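Local coordinates for protein capsid (Human calicivirus NLV/Boxer/2001/US, PDB 4RDK) that forms the protruding domain of a calicivirus capsid protein and binds a fucose- and galactose-containing glycan, consistent with a role in host-cell attachment, at residues V86-L91 against G150-E155; S133-I138 against E155-L160. One frame throughout, in Å; residues are numbered along the deposited sequence.

Interaction 1 of 2, residues V86-L91 against G150-E155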
ATOM      1  N   VAL B  86      12.656  18.569  -7.890  1.00 18.99           N
ATOM      2  CA  VAL B  86      11.323  18.615  -7.300  1.00 19.36           C
ATOM      3  C   VAL B  86      11.392  19.367  -5.981  1.00 21.09           C
ATOM      4  O   VAL B  86      12.267  19.098  -5.149  1.00 21.49           O
ATOM      5  CB  VAL B  86      10.753  17.198  -7.045  1.00 21.08           C
ATOM      6  CG1 VAL B  86       9.442  17.279  -6.274  1.00 21.50           C
ATOM      7  CG2 VAL B  86      10.534  16.472  -8.361  1.00 25.12           C
ATOM      8  N   ASN B  87      10.488  20.328  -5.809  1.00 19.04           N
ATOM      9  CA  ASN B  87      10.287  20.962  -4.517  1.00 19.43           C
ATOM     10  C   ASN B  87       9.264  20.108  -3.788  1.00 18.41           C
ATOM     11  O   ASN B  87       8.097  20.070  -4.174  1.00 20.15           O
ATOM     12  CB  ASN B  87       9.783  22.393  -4.692  1.00 24.13           C
ATOM     13  CG  ASN B  87      10.884  23.340  -5.112  1.00 26.98           C
ATOM     14  OD1 ASN B  87      11.993  23.283  -4.580  1.00 28.86           O
ATOM     15  ND2 ASN B  87      10.593  24.207  -6.080  1.00 28.49           N
ATOM     16  N   LEU B  88       9.718  19.406  -2.753  1.00 17.96           N
ATOM     17  CA  LEU B  88       8.931  18.353  -2.121  1.00 17.30           C
ATOM     18  C   LEU B  88       7.815  18.848  -1.209  1.00 17.76           C
ATOM     19  O   LEU B  88       7.910  19.921  -0.613  1.00 20.35           O
ATOM     20  CB  LEU B  88       9.855  17.447  -1.307  1.00 18.38           C
ATOM     21  CG  LEU B  88      10.880  16.653  -2.122  1.00 16.56           C
ATOM     22  CD1 LEU B  88      11.917  16.046  -1.194  1.00 18.80           C
ATOM     23  CD2 LEU B  88      10.206  15.575  -2.970  1.00 18.35           C
ATOM     24  N   ALA B  89       6.769  18.035  -1.112  1.00 18.08           N
ATOM     25  CA  ALA B  89       5.687  18.218  -0.147  1.00 17.20           C
ATOM     26  C   ALA B  89       5.381  16.864   0.482  1.00 18.25           C
ATOM     27  O   ALA B  89       5.937  15.840   0.062  1.00 18.72           O
ATOM     28  CB  ALA B  89       4.450  18.768  -0.833  1.00 19.40           C
ATOM     29  N   GLU B  90       4.522  16.842   1.498  1.00 16.51           N
ATOM     30  CA  GLU B  90       4.005  15.566   1.991  1.00 15.81           C
ATOM     31  C   GLU B  90       3.104  14.973   0.915  1.00 16.23           C
ATOM     32  O   GLU B  90       2.657  15.685   0.013  1.00 17.43           O
ATOM     33  CB  GLU B  90       3.226  15.747   3.297  1.00 16.59           C
ATOM     34  CG  GLU B  90       4.037  16.385   4.420  1.00 19.28           C
ATOM     35  CD  GLU B  90       5.052  15.444   5.061  1.00 21.74           C
ATOM     36  OE1 GLU B  90       5.097  14.249   4.706  1.00 22.22           O
ATOM     37  OE2 GLU B  90       5.808  15.906   5.941  1.00 23.75           O
ATOM     38  N   LEU B  91       2.825  13.675   1.012  1.00 15.75           N
ATOM     39  CA  LEU B  91       2.070  12.988  -0.037  1.00 16.34           C
ATOM     40  C   LEU B  91       0.631  13.463  -0.197  1.00 17.81           C
ATOM     41  O   LEU B  91       0.020  13.245  -1.243  1.00 18.53           O
ATOM     42  CB  LEU B  91       2.100  11.478   0.170  1.00 17.51           C
ATOM     43  CG  LEU B  91       3.474  10.832   0.007  1.00 17.05           C
ATOM     44  CD1 LEU B  91       3.419   9.364   0.411  1.00 20.95           C
ATOM     45  CD2 LEU B  91       3.985  10.988  -1.433  1.00 19.23           C
ATOM     46  N   GLY B 150      14.033  19.782   1.501  1.00 20.82           N
ATOM     47  CA  GLY B 150      12.871  19.885   0.637  1.00 22.32           C
ATOM     48  C   GLY B 150      13.106  19.837  -0.861  1.00 21.43           C
ATOM     49  O   GLY B 150      12.191  20.128  -1.631  1.00 21.14           O
ATOM     50  N   THR B 151      14.312  19.469  -1.288  1.00 19.35           N
ATOM     51  CA  THR B 151      14.605  19.426  -2.724  1.00 21.38           C
ATOM     52  C   THR B 151      15.425  18.208  -3.126  1.00 19.54           C
ATOM     53  O   THR B 151      16.302  17.759  -2.377  1.00 21.69           O
ATOM     54  CB  THR B 151      15.338  20.711  -3.226  1.00 27.05           C
ATOM     55  OG1 THR B 151      16.620  20.821  -2.597  1.00 34.18           O
ATOM     56  CG2 THR B 151      14.526  21.964  -2.919  1.00 28.96           C
ATOM     57  N   VAL B 152      15.129  17.674  -4.309  1.00 18.74           N
ATOM     58  CA  VAL B 152      15.963  16.640  -4.918  1.00 19.91           C
ATOM     59  C   VAL B 152      16.157  16.957  -6.394  1.00 20.86           C
ATOM     60  O   VAL B 152      15.259  17.487  -7.050  1.00 20.73           O
ATOM     61  CB  VAL B 152      15.370  15.223  -4.766  1.00 19.98           C
ATOM     62  CG1 VAL B 152      15.310  14.829  -3.291  1.00 19.53           C
ATOM     63  CG2 VAL B 152      13.996  15.145  -5.418  1.00 21.92           C
ATOM     64  N   LYS B 153      17.343  16.645  -6.904  1.00 21.31           N
ATOM     65  CA  LYS B 153      17.631  16.796  -8.322  1.00 20.23           C
ATOM     66  C   LYS B 153      17.038  15.647  -9.137  1.00 18.88           C
ATOM     67  O   LYS B 153      17.093  14.481  -8.724  1.00 20.69           O
ATOM     68  CB  LYS B 153      19.143  16.868  -8.547  1.00 22.01           C
ATOM     69  CG  LYS B 153      19.532  16.891 -10.015  1.00 23.23           C
ATOM     70  CD  LYS B 153      21.036  16.976 -10.196  1.00 25.43           C
ATOM     71  CE  LYS B 153      21.389  17.009 -11.674  1.00 27.12           C
ATOM     72  NZ  LYS B 153      22.841  17.200 -11.916  1.00 31.61           N
ATOM     73  N   LEU B 154      16.448  15.991 -10.281  1.00 18.93           N
ATOM     74  CA  LEU B 154      15.995  15.006 -11.262  1.00 20.15           C
ATOM     75  C   LEU B 154      17.015  14.923 -12.381  1.00 22.07           C
ATOM     76  O   LEU B 154      17.513  15.947 -12.846  1.00 22.70           O
ATOM     77  CB  LEU B 154      14.654  15.414 -11.873  1.00 22.76           C
ATOM     78  CG  LEU B 154      13.456  15.644 -10.959  1.00 26.54           C
ATOM     79  CD1 LEU B 154      12.169  15.766 -11.769  1.00 28.13           C
ATOM     80  CD2 LEU B 154      13.348  14.536  -9.946  1.00 28.58           C
ATOM     81  N   GLU B 155      17.330  13.712 -12.823  1.00 19.32           N
ATOM     82  CA  GLU B 155      18.200  13.568 -13.985  1.00 21.30           C
ATOM     83  C   GLU B 155      17.424  13.952 -15.237  1.00 22.13           C
ATOM     84  O   GLU B 155      16.310  13.484 -15.456  1.00 23.90           O
ATOM     85  CB  GLU B 155      18.734  12.142 -14.088  1.00 22.01           C
ATOM     86  CG  GLU B 155      19.616  11.753 -12.909  1.00 22.86           C
ATOM     87  CD  GLU B 155      20.819  12.664 -12.764  1.00 25.17           C
ATOM     88  OE1 GLU B 155      21.629  12.742 -13.720  1.00 27.09           O
ATOM     89  OE2 GLU B 155      20.953  13.306 -11.703  1.00 25.63           O
TER
HETATM   90  O   HOH W   1       9.716  22.180  -0.660  1.00 36.50           O
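Val86 and Val152 face each other as an antiparallel hydrogen-bonded pair in the sheet of the protruding domain, and the backbone carries most of the polar contact here. Val86 N donates to Val152 O at 2.9 Å; the return bond from Val152 N to Val86 O is weak, at 3.3 Å. Beyond the non-hydrogen-bonded pair Asn87 and Thr151, Leu88 N meets Gly150 O at 2.8 Å in an almost straight bond (173°). A water donates to Leu88 O and, weakly, to the same Gly150 O. Gly150 has a positive phi (86°), and with Thr151 it faces Ala146 in a G1 beta bulge.

Apolar contacts gather on the side of Val86 and Val152. With Val86 CG1 opposite the backbone N (chi1 173°), CG2 lies beside that N and touches both methyls of Leu154, CD1 and CD2, each at 3.8 Å. Leu88 CD1 lies 4.2 Å from Val152 CG1, while Leu88 CB and CG rest against Gly150 O. On the other face, Asn87 and Thr151 run side by side, Asn87 OD1 coming 3.3 Å from Thr151 CG2.

Strand 83-89 is held on its far edge by strand 72-80, through backbone bonds such as Asn87 with Arg76. Strand 151-154 pairs onward with the short edge strand 145-146.

Interaction 2 of 2, residues S133-I138 against E155-L160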
ATOM      1  N   SER B 133       1.293  11.084 -17.324  1.00 17.07           N
ATOM      2  CA  SER B 133       2.382  10.288 -16.757  1.00 17.25           C
ATOM      3  C   SER B 133       3.752  10.558 -17.365  1.00 17.54           C
ATOM      4  O   SER B 133       3.874  10.989 -18.512  1.00 18.37           O
ATOM      5  CB  SER B 133       2.065   8.790 -16.863  1.00 16.69           C
ATOM      6  OG  SER B 133       2.195   8.331 -18.199  1.00 17.64           O
ATOM      7  N   GLY B 134       4.782  10.273 -16.574  1.00 18.16           N
ATOM      8  CA  GLY B 134       6.153  10.310 -17.042  1.00 18.07           C
ATOM      9  C   GLY B 134       7.015   9.401 -16.186  1.00 17.67           C
ATOM     10  O   GLY B 134       6.505   8.630 -15.368  1.00 18.05           O
ATOM     11  N   LYS B 135       8.325   9.477 -16.387  1.00 19.67           N
ATOM     12  CA  LYS B 135       9.279   8.736 -15.569  1.00 19.02           C
ATOM     13  C   LYS B 135      10.548   9.570 -15.455  1.00 19.27           C
ATOM     14  O   LYS B 135      10.793  10.452 -16.284  1.00 20.34           O
ATOM     15  CB  LYS B 135       9.591   7.366 -16.189  1.00 22.11           C
ATOM     16  CG  LYS B 135      10.190   7.438 -17.577  1.00 22.57           C
ATOM     17  CD  LYS B 135      10.196   6.077 -18.260  1.00 27.55           C
ATOM     18  CE  LYS B 135      11.209   5.135 -17.637  1.00 26.15           C
ATOM     19  NZ  LYS B 135      11.395   3.922 -18.486  1.00 27.26           N
ATOM     20  N   VAL B 136      11.347   9.303 -14.428  1.00 17.71           N
ATOM     21  CA  VAL B 136      12.559  10.078 -14.201  1.00 17.60           C
ATOM     22  C   VAL B 136      13.467   9.329 -13.236  1.00 18.81           C
ATOM     23  O   VAL B 136      12.993   8.536 -12.413  1.00 18.26           O
ATOM     24  CB  VAL B 136      12.224  11.484 -13.629  1.00 16.28           C
ATOM     25  CG1 VAL B 136      11.684  11.366 -12.207  1.00 20.13           C
ATOM     26  CG2 VAL B 136      13.443  12.396 -13.687  1.00 19.02           C
ATOM     27  N   VAL B 137      14.771   9.565 -13.349  1.00 17.42           N
ATOM     28  CA  VAL B 137      15.734   9.006 -12.412  1.00 17.46           C
ATOM     29  C   VAL B 137      16.117  10.034 -11.353  1.00 19.15           C
ATOM     30  O   VAL B 137      16.354  11.209 -11.662  1.00 19.50           O
ATOM     31  CB  VAL B 137      17.011   8.532 -13.132  1.00 19.72           C
ATOM     32  CG1 VAL B 137      18.012   7.970 -12.123  1.00 22.51           C
ATOM     33  CG2 VAL B 137      16.659   7.496 -14.194  1.00 20.38           C
ATOM     34  N   ILE B 138      16.180   9.590 -10.104  1.00 17.89           N
ATOM     35  CA  ILE B 138      16.643  10.441  -9.019  1.00 16.62           C
ATOM     36  C   ILE B 138      17.806   9.765  -8.303  1.00 18.30           C
ATOM     37  O   ILE B 138      17.669   8.647  -7.817  1.00 19.30           O
ATOM     38  CB  ILE B 138      15.514  10.730  -8.003  1.00 16.51           C
ATOM     39  CG1 ILE B 138      14.350  11.465  -8.690  1.00 15.83           C
ATOM     40  CG2 ILE B 138      16.049  11.558  -6.831  1.00 18.32           C
ATOM     41  CD1 ILE B 138      13.167  11.747  -7.782  1.00 18.76           C
ATOM     42  N   GLU B 155      17.330  13.712 -12.823  1.00 19.32           N
ATOM     43  CA  GLU B 155      18.200  13.568 -13.985  1.00 21.30           C
ATOM     44  C   GLU B 155      17.424  13.952 -15.237  1.00 22.13           C
ATOM     45  O   GLU B 155      16.310  13.484 -15.456  1.00 23.90           O
ATOM     46  CB  GLU B 155      18.734  12.142 -14.088  1.00 22.01           C
ATOM     47  CG  GLU B 155      19.616  11.753 -12.909  1.00 22.86           C
ATOM     48  CD  GLU B 155      20.819  12.664 -12.764  1.00 25.17           C
ATOM     49  OE1 GLU B 155      21.629  12.742 -13.720  1.00 27.09           O
ATOM     50  OE2 GLU B 155      20.953  13.306 -11.703  1.00 25.63           O
ATOM     51  N   ASP B 156      18.007  14.813 -16.064  1.00 22.22           N
ATOM     52  CA  ASP B 156      17.305  15.271 -17.254  1.00 24.39           C
ATOM     53  C   ASP B 156      17.253  14.163 -18.299  1.00 24.06           C
ATOM     54  O   ASP B 156      18.285  13.748 -18.822  1.00 28.27           O
ATOM     55  CB  ASP B 156      17.974  16.522 -17.825  1.00 27.15           C
ATOM     56  CG  ASP B 156      17.196  17.125 -18.983  1.00 32.18           C
ATOM     57  OD1 ASP B 156      16.072  16.656 -19.276  1.00 32.28           O
ATOM     58  OD2 ASP B 156      17.709  18.086 -19.592  1.00 32.87           O
ATOM     59  N   ASN B 157      16.043  13.688 -18.589  1.00 25.87           N
ATOM     60  CA  ASN B 157      15.835  12.653 -19.594  1.00 25.70           C
ATOM     61  C   ASN B 157      15.182  13.206 -20.860  1.00 26.91           C
ATOM     62  O   ASN B 157      14.679  12.448 -21.694  1.00 26.67           O
ATOM     63  CB  ASN B 157      15.011  11.492 -19.028  1.00 26.85           C
ATOM     64  CG  ASN B 157      13.631  11.924 -18.595  1.00 28.82           C
ATOM     65  OD1 ASN B 157      13.236  13.068 -18.806  1.00 29.54           O
ATOM     66  ND2 ASN B 157      12.883  11.006 -17.986  1.00 31.40           N
ATOM     67  N   ASN B 158      15.192  14.533 -20.987  1.00 26.96           N
ATOM     68  CA  ASN B 158      14.678  15.216 -22.169  1.00 28.74           C
ATOM     69  C   ASN B 158      13.155  15.176 -22.265  1.00 30.57           C
ATOM     70  O   ASN B 158      12.582  15.572 -23.280  1.00 33.30           O
ATOM     71  CB  ASN B 158      15.306  14.635 -23.443  1.00 32.16           C
ATOM     72  CG  ASN B 158      15.324  15.624 -24.589  1.00 37.89           C
ATOM     73  OD1 ASN B 158      14.912  15.310 -25.709  1.00 42.14           O
ATOM     74  ND2 ASN B 158      15.808  16.834 -24.316  1.00 39.80           N
ATOM     75  N   GLU B 159      12.505  14.694 -21.210  1.00 28.90           N
ATOM     76  CA  GLU B 159      11.053  14.535 -21.215  1.00 31.28           C
ATOM     77  C   GLU B 159      10.401  15.156 -19.985  1.00 29.43           C
ATOM     78  O   GLU B 159       9.334  14.713 -19.552  1.00 32.69           O
ATOM     79  CB  GLU B 159      10.677  13.051 -21.294  1.00 36.42           C
ATOM     80  CG  GLU B 159      11.139  12.354 -22.570  1.00 43.47           C
ATOM     81  CD  GLU B 159      10.413  12.862 -23.799  1.00 53.08           C
ATOM     82  OE1 GLU B 159       9.281  13.379 -23.648  1.00 57.37           O
ATOM     83  OE2 GLU B 159      10.974  12.749 -24.912  1.00 56.09           O
ATOM     84  N   LEU B 160      11.032  16.183 -19.425  1.00 26.02           N
ATOM     85  CA  LEU B 160      10.540  16.778 -18.183  1.00 23.61           C
ATOM     86  C   LEU B 160       9.885  18.137 -18.398  1.00 24.41           C
ATOM     87  O   LEU B 160       9.164  18.631 -17.530  1.00 25.19           O
ATOM     88  CB  LEU B 160      11.674  16.926 -17.165  1.00 23.04           C
ATOM     89  CG  LEU B 160      12.326  15.638 -16.669  1.00 23.31           C
ATOM     90  CD1 LEU B 160      13.501  15.951 -15.749  1.00 23.37           C
ATOM     91  CD2 LEU B 160      11.294  14.762 -15.974  1.00 27.67           C
TER
HETATM   92  O   HOH W   2       8.626  11.565 -18.676  1.00 34.78           O
HETATM   93  O   HOH W   3      15.787  10.812 -15.703  1.00 21.13           O
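With chi1 of 62°, Asn157 swings its amide back between its own N and carbonyl carbon, which brings ND2 to Lys135 O; in Glu155, whose CB already faces Val137, chi1 of -64° sets CG against Val137 CB and O, and a bend at chi2 turns the carboxylate end. These groups join the loop after strand 151-154 to edge strand 133-139 of the antiparallel sheet in the protruding domain. Two successive Asx turns shape the loop: Asp156 OD1 accepts from Asn158 N, and Asn157 OD1 from Glu159 N at 3.0 Å. The Asn157 amide is thus held at both ends, its oxygen by the loop and its nitrogen by the strand.

Asn157 ND2 stands 2.8 Å from Lys135 O, above the carbonyl plane, in a bent bond with an angle of 132° at the hydrogen, although the acceptor lies close to the amide plane. The bond from Glu155 N to Val137 O is much straighter, at 2.9 Å.

Leu160 and Val136 meet at about a right angle, Leu160 CD2 lying 3.9 Å from Val136 CG2. That same Val136 methyl also touches Glu155 O. Outside the pair, Leu154 and Tyr84 pack on Leu160. The side chain of Val137 comes within about 4 Å of a bound fucose, so this edge of the sheet borders the glycan.

Water fills in between the direct bonds: one molecule accepts from Val137 N at 2.9 Å and donates to Glu155 O at 2.7 Å.

Overall arrangement
Both interactions belong to the same seven-stranded antiparallel sheet, with centres 13 Å apart on one side of the chain's centre. Along the chain their segments alternate: 86-91, 133-138, 150-155, then 155-160, the last two meeting at the shared Glu155. Interaction 1 joins two neighbouring strands near one end of the strand order, whereas interaction 2 ties the following loop to the edge strand at the other end. The sheet curls so that strand 151-154 and this loop meet strand 133-139, through Leu154 packing on Val136 and Ile138 and the Glu155 backbone bond. Interaction 2 lies beside a bound fucose; interaction 1 is nearer the chain's centre, the Leu154 side chain about 12 Å from a bound fucose.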